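PDB 2QE6: DUF574 domain-containing protein from Thermobifida fusca, which binds S-adenosylmethionine in a Rossmann-like fold and is probably a methyltransferase whose acceptor substrate is not established. Local coordinates for residues P114-H119 with T130-A135; L192-L197 with R229-F234. The protein carries 1 engineered substitution. All blocks are in the same frame, centred on the assembly; numbering follows the deposited sequence.

Contact 1: P114-H119 with T130-A135; sequences PMVLTH and TAVFTA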
loop_
_atom_site.group_PDB
_atom_site.type_symbol
_atom_site.label_atom_id
_atom_site.label_comp_id
_atom_site.label_asym_id
_atom_site.label_seq_id
_atom_site.Cartn_x
_atom_site.Cartn_y
_atom_site.Cartn_z
ATOM N N PRO A 114 5.756 13.426 -5.732
ATOM C CA PRO A 114 5.461 14.717 -5.138
ATOM C C PRO A 114 4.009 15.162 -5.230
ATOM O O PRO A 114 3.594 16.010 -4.450
ATOM C CB PRO A 114 6.338 15.683 -5.921
ATOM C CG PRO A 114 6.917 14.941 -7.023
ATOM C CD PRO A 114 6.810 13.511 -6.760
HETATM N N MSE A 115 3.240 14.644 -6.189
HETATM C CA MSE A 115 1.832 14.965 -6.245
HETATM C C MSE A 115 1.062 14.539 -4.984
HETATM O O MSE A 115 0.074 15.180 -4.640
HETATM C CB MSE A 115 1.136 14.388 -7.489
HETATM C CG MSE A 115 -0.204 15.095 -7.756
HETATM SE SE MSE A 115 -1.070 14.305 -9.273
HETATM C CE MSE A 115 0.095 15.121 -10.605
ATOM N N VAL A 116 1.507 13.486 -4.317
ATOM C CA VAL A 116 0.870 12.987 -3.076
ATOM C C VAL A 116 1.007 14.051 -1.985
ATOM O O VAL A 116 0.015 14.482 -1.349
ATOM C CB VAL A 116 1.479 11.599 -2.641
ATOM C CG1 VAL A 116 0.934 11.128 -1.285
ATOM C CG2 VAL A 116 1.214 10.541 -3.690
ATOM N N LEU A 117 2.224 14.554 -1.819
ATOM C CA LEU A 117 2.439 15.672 -0.884
ATOM C C LEU A 117 1.667 16.913 -1.298
ATOM O O LEU A 117 1.066 17.591 -0.457
ATOM C CB LEU A 117 3.922 16.012 -0.750
ATOM C CG LEU A 117 4.317 17.175 0.174
ATOM C CD1 LEU A 117 3.623 17.119 1.570
ATOM C CD2 LEU A 117 5.854 17.266 0.296
ATOM N N THR A 118 1.679 17.235 -2.590
ATOM C CA THR A 118 1.008 18.438 -3.027
ATOM C C THR A 118 -0.503 18.404 -2.791
ATOM O O THR A 118 -1.085 19.401 -2.378
ATOM C CB THR A 118 1.323 18.767 -4.498
ATOM O OG1 THR A 118 2.739 18.750 -4.660
ATOM C CG2 THR A 118 0.797 20.160 -4.857
ATOM N N HIS A 119 -1.136 17.272 -3.060
ATOM C CA HIS A 119 -2.579 17.151 -2.867
ATOM C C HIS A 119 -2.898 17.108 -1.368
ATOM O O HIS A 119 -3.824 17.804 -0.878
ATOM C CB HIS A 119 -3.116 15.880 -3.572
ATOM C CG HIS A 119 -4.601 15.902 -3.796
ATOM N ND1 HIS A 119 -5.210 15.186 -4.801
ATOM C CD2 HIS A 119 -5.589 16.600 -3.179
ATOM C CE1 HIS A 119 -6.513 15.407 -4.768
ATOM N NE2 HIS A 119 -6.767 16.271 -3.799
ATOM N N THR A 130 -2.333 13.587 11.537
ATOM C CA THR A 130 -2.055 12.987 10.235
ATOM C C THR A 130 -1.032 13.858 9.524
ATOM O O THR A 130 -1.134 15.074 9.531
ATOM C CB THR A 130 -3.360 12.837 9.414
ATOM O OG1 THR A 130 -4.372 12.209 10.220
ATOM C CG2 THR A 130 -3.142 12.009 8.191
ATOM N N ALA A 131 -0.012 13.243 8.958
ATOM C CA ALA A 131 1.068 13.965 8.295
ATOM C C ALA A 131 1.414 13.214 7.012
ATOM O O ALA A 131 1.077 12.039 6.890
ATOM C CB ALA A 131 2.293 14.048 9.210
ATOM N N VAL A 132 2.017 13.918 6.055
ATOM C CA VAL A 132 2.413 13.349 4.771
ATOM C C VAL A 132 3.790 13.872 4.378
ATOM O O VAL A 132 4.103 15.013 4.621
ATOM C CB VAL A 132 1.367 13.644 3.648
ATOM C CG1 VAL A 132 1.201 15.121 3.401
ATOM C CG2 VAL A 132 1.730 12.890 2.335
ATOM N N PHE A 133 4.628 13.033 3.789
ATOM C CA PHE A 133 5.856 13.546 3.206
ATOM C C PHE A 133 6.374 12.694 2.062
ATOM O O PHE A 133 5.970 11.532 1.875
ATOM C CB PHE A 133 6.930 13.817 4.286
ATOM C CG PHE A 133 7.494 12.585 4.956
ATOM C CD1 PHE A 133 6.887 12.043 6.089
ATOM C CD2 PHE A 133 8.681 12.010 4.497
ATOM C CE1 PHE A 133 7.442 10.919 6.733
ATOM C CE2 PHE A 133 9.250 10.907 5.138
ATOM C CZ PHE A 133 8.624 10.357 6.255
ATOM N N THR A 134 7.254 13.304 1.264
ATOM C CA THR A 134 7.843 12.636 0.098
ATOM C C THR A 134 9.147 11.950 0.530
ATOM O O THR A 134 9.971 12.538 1.195
ATOM C CB THR A 134 8.075 13.656 -1.038
ATOM O OG1 THR A 134 6.847 14.348 -1.299
ATOM C CG2 THR A 134 8.558 12.985 -2.314
ATOM N N ALA A 135 9.301 10.674 0.195
ATOM C CA ALA A 135 10.535 10.007 0.483
ATOM C C ALA A 135 10.527 8.692 -0.267
ATOM O O ALA A 135 9.486 8.234 -0.754
ATOM C CB ALA A 135 10.702 9.777 1.979
HETATM O O HOH W 1 4.754 12.895 -1.904
#

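Contact 2: L192-L197 with R229-F234; sequences LFMTSL and RQFGDF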
loop_
_atom_site.group_PDB
_atom_site.type_symbol
_atom_site.label_atom_id
_atom_site.label_comp_id
_atom_site.label_asym_id
_atom_site.label_seq_id
_atom_site.Cartn_x
_atom_site.Cartn_y
_atom_site.Cartn_z
ATOM N N LEU A 192 2.745 -5.633 10.745
ATOM C CA LEU A 192 3.105 -5.342 9.362
ATOM C C LEU A 192 1.949 -5.783 8.460
ATOM O O LEU A 192 1.527 -6.941 8.521
ATOM C CB LEU A 192 4.369 -6.107 8.970
ATOM C CG LEU A 192 4.951 -5.889 7.567
ATOM C CD1 LEU A 192 5.354 -4.459 7.354
ATOM C CD2 LEU A 192 6.140 -6.870 7.368
ATOM N N PHE A 193 1.412 -4.844 7.683
ATOM C CA PHE A 193 0.277 -5.074 6.746
ATOM C C PHE A 193 0.833 -4.818 5.329
ATOM O O PHE A 193 1.280 -3.712 5.029
ATOM C CB PHE A 193 -0.853 -4.100 7.134
ATOM C CG PHE A 193 -2.088 -4.118 6.256
ATOM C CD1 PHE A 193 -2.380 -5.158 5.384
ATOM C CD2 PHE A 193 -3.032 -3.087 6.392
ATOM C CE1 PHE A 193 -3.560 -5.171 4.641
ATOM C CE2 PHE A 193 -4.202 -3.083 5.630
ATOM C CZ PHE A 193 -4.475 -4.149 4.762
HETATM N N MSE A 194 0.885 -5.853 4.480
HETATM C CA MSE A 194 1.325 -5.675 3.116
HETATM C C MSE A 194 0.370 -6.317 2.119
HETATM O O MSE A 194 -0.316 -7.291 2.447
HETATM C CB MSE A 194 2.703 -6.331 2.914
HETATM C CG MSE A 194 3.705 -5.939 3.978
HETATM SE SE MSE A 194 5.517 -6.395 3.444
HETATM C CE MSE A 194 5.546 -8.312 3.854
ATOM N N THR A 195 0.347 -5.803 0.891
ATOM C CA THR A 195 -0.325 -6.510 -0.190
ATOM C C THR A 195 0.661 -6.524 -1.355
ATOM O O THR A 195 1.578 -5.720 -1.402
ATOM C CB THR A 195 -1.671 -5.929 -0.575
ATOM O OG1 THR A 195 -1.477 -4.732 -1.350
ATOM C CG2 THR A 195 -2.526 -5.682 0.662
ATOM N N SER A 196 0.452 -7.412 -2.300
ATOM C CA SER A 196 1.442 -7.628 -3.339
ATOM C C SER A 196 0.788 -8.312 -4.521
ATOM O O SER A 196 -0.024 -9.202 -4.346
ATOM C CB SER A 196 2.542 -8.537 -2.841
ATOM O OG SER A 196 3.517 -8.809 -3.891
ATOM N N LEU A 197 1.204 -7.914 -5.716
ATOM C CA LEU A 197 1.057 -8.721 -6.889
ATOM C C LEU A 197 1.621 -10.117 -6.627
ATOM O O LEU A 197 2.750 -10.265 -6.122
ATOM C CB LEU A 197 1.781 -8.013 -8.045
ATOM C CG LEU A 197 1.766 -8.578 -9.466
ATOM C CD1 LEU A 197 0.330 -8.812 -10.018
ATOM C CD2 LEU A 197 2.549 -7.599 -10.314
ATOM N N ARG A 229 7.266 -14.914 3.416
ATOM C CA ARG A 229 8.629 -14.804 3.890
ATOM C C ARG A 229 8.996 -13.398 4.322
ATOM O O ARG A 229 9.837 -13.223 5.208
ATOM C CB ARG A 229 9.570 -15.252 2.793
ATOM C CG ARG A 229 11.005 -15.380 3.174
ATOM C CD ARG A 229 11.813 -15.927 1.992
ATOM N NE ARG A 229 13.166 -15.434 2.147
ATOM C CZ ARG A 229 13.672 -14.364 1.537
ATOM N NH1 ARG A 229 12.970 -13.676 0.650
ATOM N NH2 ARG A 229 14.923 -14.007 1.792
ATOM N N GLN A 230 8.412 -12.399 3.688
ATOM C CA GLN A 230 8.747 -10.996 3.992
ATOM C C GLN A 230 8.094 -10.513 5.278
ATOM O O GLN A 230 8.365 -9.414 5.755
ATOM C CB GLN A 230 8.402 -10.088 2.813
ATOM C CG GLN A 230 9.319 -10.328 1.597
ATOM C CD GLN A 230 10.745 -10.129 1.905
ATOM O OE1 GLN A 230 11.098 -9.276 2.730
ATOM N NE2 GLN A 230 11.623 -10.942 1.264
ATOM N N PHE A 231 7.254 -11.364 5.858
ATOM C CA PHE A 231 6.755 -11.153 7.213
ATOM C C PHE A 231 7.767 -11.648 8.285
ATOM O O PHE A 231 7.548 -11.447 9.461
ATOM C CB PHE A 231 5.379 -11.810 7.372
ATOM C CG PHE A 231 4.283 -11.110 6.588
ATOM C CD1 PHE A 231 4.038 -11.438 5.272
ATOM C CD2 PHE A 231 3.539 -10.095 7.161
ATOM C CE1 PHE A 231 3.070 -10.771 4.539
ATOM C CE2 PHE A 231 2.548 -9.430 6.435
ATOM C CZ PHE A 231 2.309 -9.771 5.137
ATOM N N GLY A 232 8.873 -12.286 7.877
ATOM C CA GLY A 232 9.927 -12.694 8.833
ATOM C C GLY A 232 9.341 -13.538 9.950
ATOM O O GLY A 232 8.513 -14.364 9.698
ATOM N N ASP A 233 9.759 -13.286 11.181
ATOM C CA ASP A 233 9.236 -13.934 12.396
ATOM C C ASP A 233 7.887 -13.466 12.848
ATOM O O ASP A 233 7.437 -13.863 13.919
ATOM C CB ASP A 233 10.095 -13.560 13.625
ATOM C CG ASP A 233 11.519 -14.020 13.530
ATOM O OD1 ASP A 233 11.804 -14.984 12.767
ATOM O OD2 ASP A 233 12.344 -13.408 14.260
ATOM N N PHE A 234 7.281 -12.521 12.165
ATOM C CA PHE A 234 6.003 -12.017 12.649
ATOM C C PHE A 234 4.955 -13.147 12.577
ATOM O O PHE A 234 5.039 -14.016 11.742
ATOM C CB PHE A 234 5.560 -10.803 11.832
ATOM C CG PHE A 234 6.234 -9.507 12.210
ATOM C CD1 PHE A 234 7.542 -9.472 12.673
ATOM C CD2 PHE A 234 5.563 -8.299 12.021
ATOM C CE1 PHE A 234 8.143 -8.252 12.982
ATOM C CE2 PHE A 234 6.155 -7.088 12.332
ATOM C CZ PHE A 234 7.451 -7.059 12.798
#

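Contact 1: P114-H119 with T130-A135
With its CG anti to the backbone N (chi1 179°), L117 reaches across from helix 114-124 to V132 and T134 of strand 130-134, while V132, at chi1 61°, turns CG1 to meet it. The two branched side chains slant across each other, and L117 CD1 settles 3.6 Å from V132 CG1. The other valine methyl, V132 CG2, lies more loosely against V116 CG1, at 4.1 Å. Two residues further along the strand, T134 crosses L117 at about a right angle, its OG1 packed 3.4 Å from L117 CB and 3.5 Å from L117 CD2. That hydroxyl is not left to carbon alone: T134 OG1 donates to a water whose O is 2.6 Å away, and the same O accepts from L117 N at 3.0 Å. Beyond the interface, V116 also touches D111, an S-adenosylmethionine-binding residue on strand 106-111, and backbone bonds join F133 to the same strand. The pair thus forms the helix-to-strand half of a beta-alpha-beta unit in a Rossmann-like fold. No direct hydrogen bond links the segments; aliphatic packing holds one end, and a shared water joins a hydroxyl to a backbone amide of the helix at the other.

Contact 2: L192-L197 with R229-F234
M194, a selenomethionine on strand 191-197, reaches toward the turn at 229-234, touching it at CB and at the terminal methyl, and the aromatic ring of F231 comes the opposite way to receive it. M194 CB already lies 4.1 Å from F231 CZ. CG of M194 is anti to the carbonyl carbon, and the chain runs on nearly straight before bending at chi3 (-80°), which turns the terminal methyl onto the aromatic face. M194 SE stands above that face at a distance, 5.2 Å from the F231 ring centroid, a Met-aromatic contact. The tip makes the close approach: M194 CE is 3.7 Å from the F231 centroid and 16° off the ring normal, a CH-pi contact displaced toward the rim, and the same methyl touches Q230 CB at 3.5 Å.

L192 meets F231 differently. Its carbonyl O lies in the ring plane at the edge, 3.4 Å from F231 CE2, while its CD2 rests 3.7 Å from Q230 O. L192 CB also meets F234 obliquely, 3.9 Å from F234 CE2. Two overlapping turns present these groups: a type I turn from R229 to G232, then a type II' turn from F231 to F234, with G232 at positive phi where the chain leaves helix 224-229. Bent at chi2, Q230 turns its amide from the strand, and NE2 bonds D176 of helix 175-185, which also forms a salt bridge with R229. The turn is therefore seated on the central sheet through aliphatic and aromatic carbon, with the selenium standing off above the ring and no hydrogen bond across the interface; the carbonyl probably interacts favourably with the weakly positive ring edge, whereas the methyl lies over the electron-rich face.

In the fold
The two contacts illustrate how one mixed sheet is covered in different ways. Contact 1 is a surface contact at an outermost strand, where a helix packs on the next strand of its own beta-alpha-beta unit; contact 2 is buried, and there a non-helical turn, some thirty residues further along the chain, covers an inner strand. They share no element beyond the sheet and lie on opposite sides of the chain's centre; the centres of contact 1 and contact 2 are about 24 Å apart. Chemistry follows place: the surface contact admits water, whereas the buried one relies on aromatic and selenomethionine contacts. Contact 1 also lies nearer the cofactor, A135 touching S-adenosylmethionine, while the M194 side chain stays about 10 Å from S-adenosylmethionine at the nearest atoms.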